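Local coordinates for protein Exo-beta-1,3-galactanase (Bifidobacterium bifidum, PDB 5FLW) that probably hydrolyses beta-1,3-linked galactans from the chain end, as a glycoside hydrolase family 43 exo-beta-1,3-galactanase, at residues A[35-40]-A[82-87]; A[96-101]-A[111-116]. One frame throughout, in Å; residues are numbered along the deposited sequence.

Contact 1: A[35-40]-A[82-87]; sequences YGENKV and ERPKVL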
ATOM      1  N   TYR A  35      -0.871   2.701  -8.486  1.00 10.60           N
ATOM      2  CA  TYR A  35       0.385   3.450  -8.517  1.00 12.39           C
ATOM      3  C   TYR A  35       1.469   2.524  -7.973  1.00 10.46           C
ATOM      4  O   TYR A  35       1.393   2.115  -6.815  1.00 11.94           O
ATOM      5  CB  TYR A  35       0.273   4.736  -7.669  1.00 11.18           C
ATOM      6  CG  TYR A  35      -0.869   5.628  -8.151  1.00 11.54           C
ATOM      7  CD1 TYR A  35      -0.658   6.594  -9.176  1.00 12.30           C
ATOM      8  CD2 TYR A  35      -2.173   5.475  -7.647  1.00 11.90           C
ATOM      9  CE1 TYR A  35      -1.706   7.402  -9.647  1.00 11.39           C
ATOM     10  CE2 TYR A  35      -3.231   6.269  -8.135  1.00 11.75           C
ATOM     11  CZ  TYR A  35      -2.991   7.231  -9.123  1.00 12.29           C
ATOM     12  OH  TYR A  35      -4.015   8.022  -9.591  1.00 14.06           O
ATOM     13  N   GLY A  36       2.470   2.188  -8.800  1.00 10.60           N
ATOM     14  CA  GLY A  36       3.454   1.196  -8.418  1.00 11.83           C
ATOM     15  C   GLY A  36       4.888   1.682  -8.546  1.00 11.71           C
ATOM     16  O   GLY A  36       5.186   2.670  -9.234  1.00 10.25           O
ATOM     17  N   GLU A  37       5.793   0.964  -7.851  1.00  9.52           N
ATOM     18  CA  GLU A  37       7.227   1.240  -7.968  1.00  8.06           C
ATOM     19  C   GLU A  37       7.748   0.741  -9.313  1.00  9.73           C
ATOM     20  O   GLU A  37       7.647  -0.444  -9.613  1.00 11.27           O
ATOM     21  CB  GLU A  37       7.975   0.531  -6.840  1.00  9.49           C
ATOM     22  CG  GLU A  37       7.507   0.917  -5.440  1.00 10.01           C
ATOM     23  CD  GLU A  37       8.066   0.025  -4.333  1.00  8.88           C
ATOM     24  OE1 GLU A  37       8.984  -0.787  -4.580  1.00 10.88           O
ATOM     25  OE2 GLU A  37       7.532   0.085  -3.197  1.00 12.46           O
ATOM     26  N   ASN A  38       8.350   1.627 -10.116  1.00 10.23           N
ATOM     27  CA  ASN A  38       9.070   1.177 -11.306  1.00 10.59           C
ATOM     28  C   ASN A  38      10.399   0.565 -10.854  1.00 11.98           C
ATOM     29  O   ASN A  38      11.263   1.280 -10.320  1.00 11.62           O
ATOM     30  CB  ASN A  38       9.342   2.366 -12.217  1.00 11.61           C
ATOM     31  CG  ASN A  38      10.003   1.958 -13.527  1.00 13.78           C
ATOM     32  OD1 ASN A  38       9.957   0.792 -13.901  1.00 14.48           O
ATOM     33  ND2 ASN A  38      10.617   2.924 -14.232  1.00 12.36           N
ATOM     34  N   LYS A  39      10.582  -0.751 -11.059  1.00 10.21           N
ATOM     35  CA  LYS A  39      11.785  -1.427 -10.576  1.00 12.49           C
ATOM     36  C   LYS A  39      12.542  -2.161 -11.685  1.00  9.87           C
ATOM     37  O   LYS A  39      13.291  -3.106 -11.396  1.00 12.07           O
ATOM     38  CB  LYS A  39      11.499  -2.348  -9.375  1.00 10.98           C
ATOM     39  CG  LYS A  39      10.591  -1.727  -8.329  1.00 13.11           C
ATOM     40  CD  LYS A  39      10.498  -2.532  -7.015  1.00 10.50           C
ATOM     41  CE  LYS A  39      11.670  -2.221  -6.086  1.00 10.53           C
ATOM     42  NZ  LYS A  39      11.629  -0.788  -5.632  1.00 11.27           N
ATOM     43  N   VAL A  40      12.386  -1.718 -12.944  0.55 11.34           N
ATOM     44  CA  VAL A  40      12.961  -2.449 -14.081  0.55 12.21           C
ATOM     45  C   VAL A  40      14.468  -2.600 -13.956  0.55 12.37           C
ATOM     46  O   VAL A  40      15.040  -3.593 -14.423  0.55 16.29           O
ATOM     47  CB  VAL A  40      12.586  -1.820 -15.437  0.55 13.70           C
ATOM     48  CG1 VAL A  40      11.131  -2.068 -15.776  0.55 21.15           C
ATOM     49  CG2 VAL A  40      12.937  -0.334 -15.454  0.55 11.28           C
ATOM     50  N   GLU A  82       9.623   4.368  -2.316  1.00 10.37           N
ATOM     51  CA  GLU A  82       8.780   3.180  -2.266  1.00  9.64           C
ATOM     52  C   GLU A  82       7.337   3.346  -1.795  1.00 10.82           C
ATOM     53  O   GLU A  82       6.987   4.319  -1.143  1.00 10.67           O
ATOM     54  CB  GLU A  82       9.449   2.156  -1.333  1.00  9.70           C
ATOM     55  CG  GLU A  82      10.793   1.633  -1.815  1.00 10.89           C
ATOM     56  CD  GLU A  82      11.475   0.725  -0.807  1.00 14.87           C
ATOM     57  OE1 GLU A  82      11.083   0.742   0.371  1.00 16.73           O
ATOM     58  OE2 GLU A  82      12.399  -0.003  -1.199  1.00 16.46           O
ATOM     59  N   ARG A  83       6.520   2.355  -2.139  1.00  9.63           N
ATOM     60  CA  ARG A  83       5.127   2.260  -1.699  1.00  9.36           C
ATOM     61  C   ARG A  83       4.305   3.528  -1.964  1.00  9.32           C
ATOM     62  O   ARG A  83       3.655   4.060  -1.058  1.00 10.88           O
ATOM     63  CB  ARG A  83       5.013   1.813  -0.245  1.00 10.98           C
ATOM     64  CG  ARG A  83       5.649   0.429  -0.025  1.00 11.70           C
ATOM     65  CD  ARG A  83       5.355  -0.155   1.369  1.00 10.98           C
ATOM     66  NE  ARG A  83       5.992  -1.467   1.483  1.00 12.19           N
ATOM     67  CZ  ARG A  83       5.488  -2.593   0.980  1.00 10.49           C
ATOM     68  NH1 ARG A  83       4.309  -2.568   0.356  1.00 11.11           N
ATOM     69  NH2 ARG A  83       6.146  -3.757   1.111  1.00 10.66           N
ATOM     70  N   PRO A  84       4.267   4.004  -3.220  1.00  9.72           N
ATOM     71  CA  PRO A  84       3.495   5.216  -3.526  1.00  9.46           C
ATOM     72  C   PRO A  84       2.012   5.000  -3.254  1.00 10.64           C
ATOM     73  O   PRO A  84       1.467   3.918  -3.495  1.00 11.29           O
ATOM     74  CB  PRO A  84       3.753   5.442  -5.033  1.00 10.63           C
ATOM     75  CG  PRO A  84       4.015   4.057  -5.587  1.00  9.80           C
ATOM     76  CD  PRO A  84       4.790   3.357  -4.451  1.00  9.53           C
ATOM     77  N   LYS A  85       1.367   6.056  -2.760  1.00  9.93           N
ATOM     78  CA  LYS A  85      -0.057   6.046  -2.463  1.00 11.95           C
ATOM     79  C   LYS A  85      -0.650   7.365  -2.945  1.00 10.79           C
ATOM     80  O   LYS A  85       0.027   8.397  -2.923  1.00 11.00           O
ATOM     81  CB  LYS A  85      -0.289   5.931  -0.945  1.00 11.21           C
ATOM     82  CG  LYS A  85       0.320   4.672  -0.297  1.00 12.74           C
ATOM     83  CD  LYS A  85      -0.416   3.415  -0.782  1.00 11.86           C
ATOM     84  CE  LYS A  85       0.368   2.121  -0.471  1.00 10.41           C
ATOM     85  NZ  LYS A  85       1.616   2.032  -1.286  1.00 10.39           N
ATOM     86  N   VAL A  86      -1.922   7.338  -3.356  1.00 12.16           N
ATOM     87  CA  VAL A  86      -2.631   8.534  -3.822  1.00 12.06           C
ATOM     88  C   VAL A  86      -3.975   8.642  -3.107  1.00 12.96           C
ATOM     89  O   VAL A  86      -4.671   7.638  -2.919  1.00 14.24           O
ATOM     90  CB  VAL A  86      -2.813   8.527  -5.368  1.00 11.89           C
ATOM     91  CG1 VAL A  86      -3.773   9.644  -5.869  1.00 11.97           C
ATOM     92  CG2 VAL A  86      -1.436   8.633  -6.062  1.00 12.61           C
ATOM     93  N   LEU A  87      -4.349   9.868  -2.720  1.00 12.94           N
ATOM     94  CA  LEU A  87      -5.697  10.168  -2.257  1.00 12.79           C
ATOM     95  C   LEU A  87      -6.221  11.374  -3.025  1.00 14.27           C
ATOM     96  O   LEU A  87      -5.445  12.247  -3.455  1.00 13.38           O
ATOM     97  CB  LEU A  87      -5.756  10.511  -0.751  1.00 15.46           C
ATOM     98  CG  LEU A  87      -5.499   9.376   0.254  1.00 15.59           C
ATOM     99  CD1 LEU A  87      -5.464   9.924   1.701  1.00 14.03           C
ATOM    100  CD2 LEU A  87      -6.524   8.267   0.124  1.00 14.53           C
TER
HETATM  101  O   HOH W   1      10.755  -2.089  -2.698  1.00 18.37           O
HETATM  102  O   HOH W   2      13.571  -0.378  -3.649  1.00 11.90           O

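Contact 2: A[96-101]-A[111-116]; sequences VMYIHA and IGVAVA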
ATOM      1  N   VAL A  96      -3.206  13.947  -4.305  1.00 13.32           N
ATOM      2  CA  VAL A  96      -1.969  14.045  -3.538  1.00 11.93           C
ATOM      3  C   VAL A  96      -1.340  12.660  -3.476  1.00 13.56           C
ATOM      4  O   VAL A  96      -2.008  11.677  -3.121  1.00 12.24           O
ATOM      5  CB  VAL A  96      -2.195  14.625  -2.130  1.00 11.15           C
ATOM      6  CG1 VAL A  96      -0.864  14.820  -1.444  1.00 12.17           C
ATOM      7  CG2 VAL A  96      -3.021  15.919  -2.177  1.00 11.80           C
ATOM      8  N   MET A  97      -0.060  12.586  -3.831  1.00 10.75           N
ATOM      9  CA  MET A  97       0.713  11.365  -3.752  1.00 10.44           C
ATOM     10  C   MET A  97       1.677  11.422  -2.563  1.00 10.14           C
ATOM     11  O   MET A  97       2.288  12.468  -2.288  1.00 10.70           O
ATOM     12  CB  MET A  97       1.491  11.131  -5.045  1.00  9.91           C
ATOM     13  CG  MET A  97       2.295   9.844  -5.046  1.00 11.12           C
ATOM     14  SD  MET A  97       3.147   9.526  -6.640  1.00 13.30           S
ATOM     15  CE  MET A  97       1.750   9.135  -7.697  1.00 13.98           C
ATOM     16  N   TYR A  98       1.778  10.288  -1.851  1.00 10.27           N
ATOM     17  CA  TYR A  98       2.692  10.083  -0.729  1.00  9.76           C
ATOM     18  C   TYR A  98       3.668   8.973  -1.104  1.00 11.64           C
ATOM     19  O   TYR A  98       3.295   8.026  -1.800  1.00 10.80           O
ATOM     20  CB  TYR A  98       1.916   9.694   0.548  1.00 10.73           C
ATOM     21  CG  TYR A  98       0.719  10.593   0.745  1.00 10.72           C
ATOM     22  CD1 TYR A  98       0.857  11.840   1.368  1.00 10.72           C
ATOM     23  CD2 TYR A  98      -0.538  10.225   0.259  1.00 12.48           C
ATOM     24  CE1 TYR A  98      -0.244  12.700   1.517  1.00 12.81           C
ATOM     25  CE2 TYR A  98      -1.632  11.069   0.379  1.00 11.89           C
ATOM     26  CZ  TYR A  98      -1.487  12.309   1.015  1.00 12.87           C
ATOM     27  OH  TYR A  98      -2.564  13.149   1.151  1.00 12.40           O
ATOM     28  N   ILE A  99       4.918   9.084  -0.656  1.00 11.30           N
ATOM     29  CA  ILE A  99       5.917   8.076  -1.005  1.00 10.69           C
ATOM     30  C   ILE A  99       6.878   7.941   0.162  1.00  9.67           C
ATOM     31  O   ILE A  99       7.136   8.903   0.887  1.00 10.86           O
ATOM     32  CB  ILE A  99       6.625   8.414  -2.355  1.00 11.37           C
ATOM     33  CG1 ILE A  99       7.419   7.214  -2.895  1.00  9.85           C
ATOM     34  CG2 ILE A  99       7.511   9.629  -2.223  1.00 11.04           C
ATOM     35  CD1 ILE A  99       7.770   7.384  -4.318  1.00 11.38           C
ATOM     36  N   HIS A 100       7.380   6.735   0.368  1.00  9.63           N
ATOM     37  CA  HIS A 100       8.450   6.551   1.342  1.00 10.59           C
ATOM     38  C   HIS A 100       9.747   7.019   0.671  1.00  9.39           C
ATOM     39  O   HIS A 100      10.258   6.344  -0.236  1.00  9.84           O
ATOM     40  CB  HIS A 100       8.500   5.091   1.812  1.00 10.04           C
ATOM     41  CG  HIS A 100       9.743   4.723   2.596  1.00 11.99           C
ATOM     42  ND1 HIS A 100      10.118   3.405   2.800  1.00 10.98           N
ATOM     43  CD2 HIS A 100      10.682   5.481   3.229  1.00 12.13           C
ATOM     44  CE1 HIS A 100      11.237   3.373   3.508  1.00 10.95           C
ATOM     45  NE2 HIS A 100      11.602   4.615   3.782  1.00 11.08           N
ATOM     46  N   ALA A 101      10.246   8.202   1.076  1.00 10.07           N
ATOM     47  CA  ALA A 101      11.508   8.712   0.565  1.00 10.01           C
ATOM     48  C   ALA A 101      12.630   8.186   1.460  1.00 10.10           C
ATOM     49  O   ALA A 101      12.582   8.350   2.689  1.00 10.07           O
ATOM     50  CB  ALA A 101      11.511  10.248   0.533  1.00 11.09           C
ATOM     51  N   ILE A 111       8.420  10.791   4.566  1.00 10.21           N
ATOM     52  CA  ILE A 111       7.311  10.772   3.613  1.00 10.32           C
ATOM     53  C   ILE A 111       7.559  11.893   2.607  1.00 11.58           C
ATOM     54  O   ILE A 111       7.785  13.043   3.004  1.00 12.09           O
ATOM     55  CB  ILE A 111       5.960  11.014   4.324  1.00 11.06           C
ATOM     56  CG1 ILE A 111       5.682   9.933   5.391  1.00 13.60           C
ATOM     57  CG2 ILE A 111       4.812  11.102   3.304  1.00 10.78           C
ATOM     58  CD1 ILE A 111       4.586  10.263   6.416  1.00 11.06           C
ATOM     59  N   GLY A 112       7.514  11.577   1.311  1.00 10.80           N
ATOM     60  CA  GLY A 112       7.496  12.598   0.266  1.00 10.76           C
ATOM     61  C   GLY A 112       6.070  12.884  -0.184  1.00  9.58           C
ATOM     62  O   GLY A 112       5.229  11.980  -0.205  1.00 11.58           O
ATOM     63  N   VAL A 113       5.798  14.152  -0.512  1.00 10.15           N
ATOM     64  CA  VAL A 113       4.468  14.624  -0.908  1.00 12.41           C
ATOM     65  C   VAL A 113       4.575  15.274  -2.291  1.00 12.15           C
ATOM     66  O   VAL A 113       5.422  16.154  -2.500  1.00 11.09           O
ATOM     67  CB  VAL A 113       3.889  15.625   0.120  1.00 10.32           C
ATOM     68  CG1 VAL A 113       2.520  16.099  -0.310  1.00 11.42           C
ATOM     69  CG2 VAL A 113       3.805  15.009   1.510  1.00 12.31           C
ATOM     70  N   ALA A 114       3.709  14.835  -3.231  1.00 11.07           N
ATOM     71  CA  ALA A 114       3.580  15.408  -4.576  1.00 13.94           C
ATOM     72  C   ALA A 114       2.093  15.628  -4.887  1.00 12.26           C
ATOM     73  O   ALA A 114       1.218  14.990  -4.288  1.00 13.74           O
ATOM     74  CB  ALA A 114       4.212  14.506  -5.657  1.00 10.24           C
ATOM     75  N   VAL A 115       1.805  16.535  -5.828  0.58 12.99           N
ATOM     76  CA  VAL A 115       0.433  16.980  -6.085  0.58 13.54           C
ATOM     77  C   VAL A 115       0.156  17.046  -7.590  0.58 12.98           C
ATOM     78  O   VAL A 115       1.004  17.493  -8.374  0.58 13.85           O
ATOM     79  CB  VAL A 115       0.151  18.356  -5.426  0.58 15.73           C
ATOM     80  CG1 VAL A 115      -1.306  18.747  -5.584  0.58 12.32           C
ATOM     81  CG2 VAL A 115       0.550  18.363  -3.956  0.58 15.26           C
ATOM     82  N   ALA A 116      -1.050  16.644  -7.988  1.00 13.28           N
ATOM     83  CA  ALA A 116      -1.479  16.713  -9.381  1.00 14.19           C
ATOM     84  C   ALA A 116      -2.923  17.201  -9.460  1.00 14.69           C
ATOM     85  O   ALA A 116      -3.703  17.051  -8.519  1.00 16.43           O
ATOM     86  CB  ALA A 116      -1.395  15.335 -10.042  1.00 15.30           C
TER

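Contact 1: A[35-40]-A[82-87]
Apolar packing between Y35 and V86 shows how two blades of a propeller can meet without backbone-to-backbone pairing. V86 lays its CG2 methyl squarely over the Y35 ring, a CH-pi contact 3.4 Å from the ring centroid and 5° off the normal. A chi2 of -88° turns the face of the Y35 ring to that methyl. P84 continues the packing: its CG lies 3.5 Å from Y35 O, and its CD is 3.8 Å from E37 CG.

The polar part centres on the E37 carboxylate. Its OE2 accepts the backbone N-H of R83 at 2.7 Å, on the anti side and 25° out of plane, while OE1 forms a salt bridge with K39 NZ at 2.8 Å. The E82 carboxylate lies nearly parallel to that of E37; one water links its OE2 to K39 NZ, and a second water donates to E37 OE1 and, weakly, to E82 OE2.

Strand residues 35-37 and 84-87 run roughly antiparallel but belong to different sheets. Strand 48-53 touches Y35 and P84, strand 95-102 lies beside 80-88 in its sheet, and R83 reaches away to salt bridges with D138 and D246.

Contact 2: A[96-101]-A[111-116]
V96, Y98, I111 and V113 pack across one face of a two-stranded ladder that is a worked example of antiparallel pairing. Y98 runs along that face. Its CB starts 4.2 Å from I111 CG2, and chi1 of -46°, with CG anti to the carbonyl carbon, swings the ring away from I111. The I111 CG2 methyl stays at the ring edge, near its plane, while CD1 passes V113 CG2 obliquely at 4.3 Å. The tip has left the hairpin partner: the hydroxyl hydrogen-bonds the backbone O of Y169. Further along this face, V96 CG1 meets V113 CG1 at 3.8 Å.

M97, I99 and A114 occupy the other face. I99 CG2 comes within 3.9 Å of G112 CA, close packing against a residue that has no side chain. M97 instead extends from its A114 neighbour to meet V65, L66 and F123.

Two hydrogen-bonded pairs set the register. M97 N donates to A114 O at 2.8 Å, and A114 N returns the bond to M97 O at 2.9 Å. In the second pair G112 N reaches I99 O at 2.7 Å, nearly straight (166°) and in the carbonyl plane, whereas I99 N to G112 O is noticeably bent, at 138°. CA-H...O contacts from Y98 to G112 O and from I111 to I99 O fill in beside these bonds.

This is a beta hairpin made of the two middle strands of a four-stranded antiparallel blade, the repeating unit of the five-bladed beta-propeller of family 43.

How the contacts relate
Both contacts are buried, yet they do different jobs in the propeller. Contact 1 joins two blades nearer the centre of the molecule and does so without backbone pairing, using an aromatic-methyl contact, a carboxylate network and bridging waters. Contact 2 lies within one blade and relies on a regular backbone ladder with mostly apolar faces. Their centres are about 10 Å apart, and they share a sheet: strand 80-88, at its edge, pairs with strand 95-102 through probable hydrogen bonds from Y98 N to K85 O and H100 N to E82 O. M97 connects them further, lying in the ladder of contact 2 while packing on Y35 and V86 of contact 1.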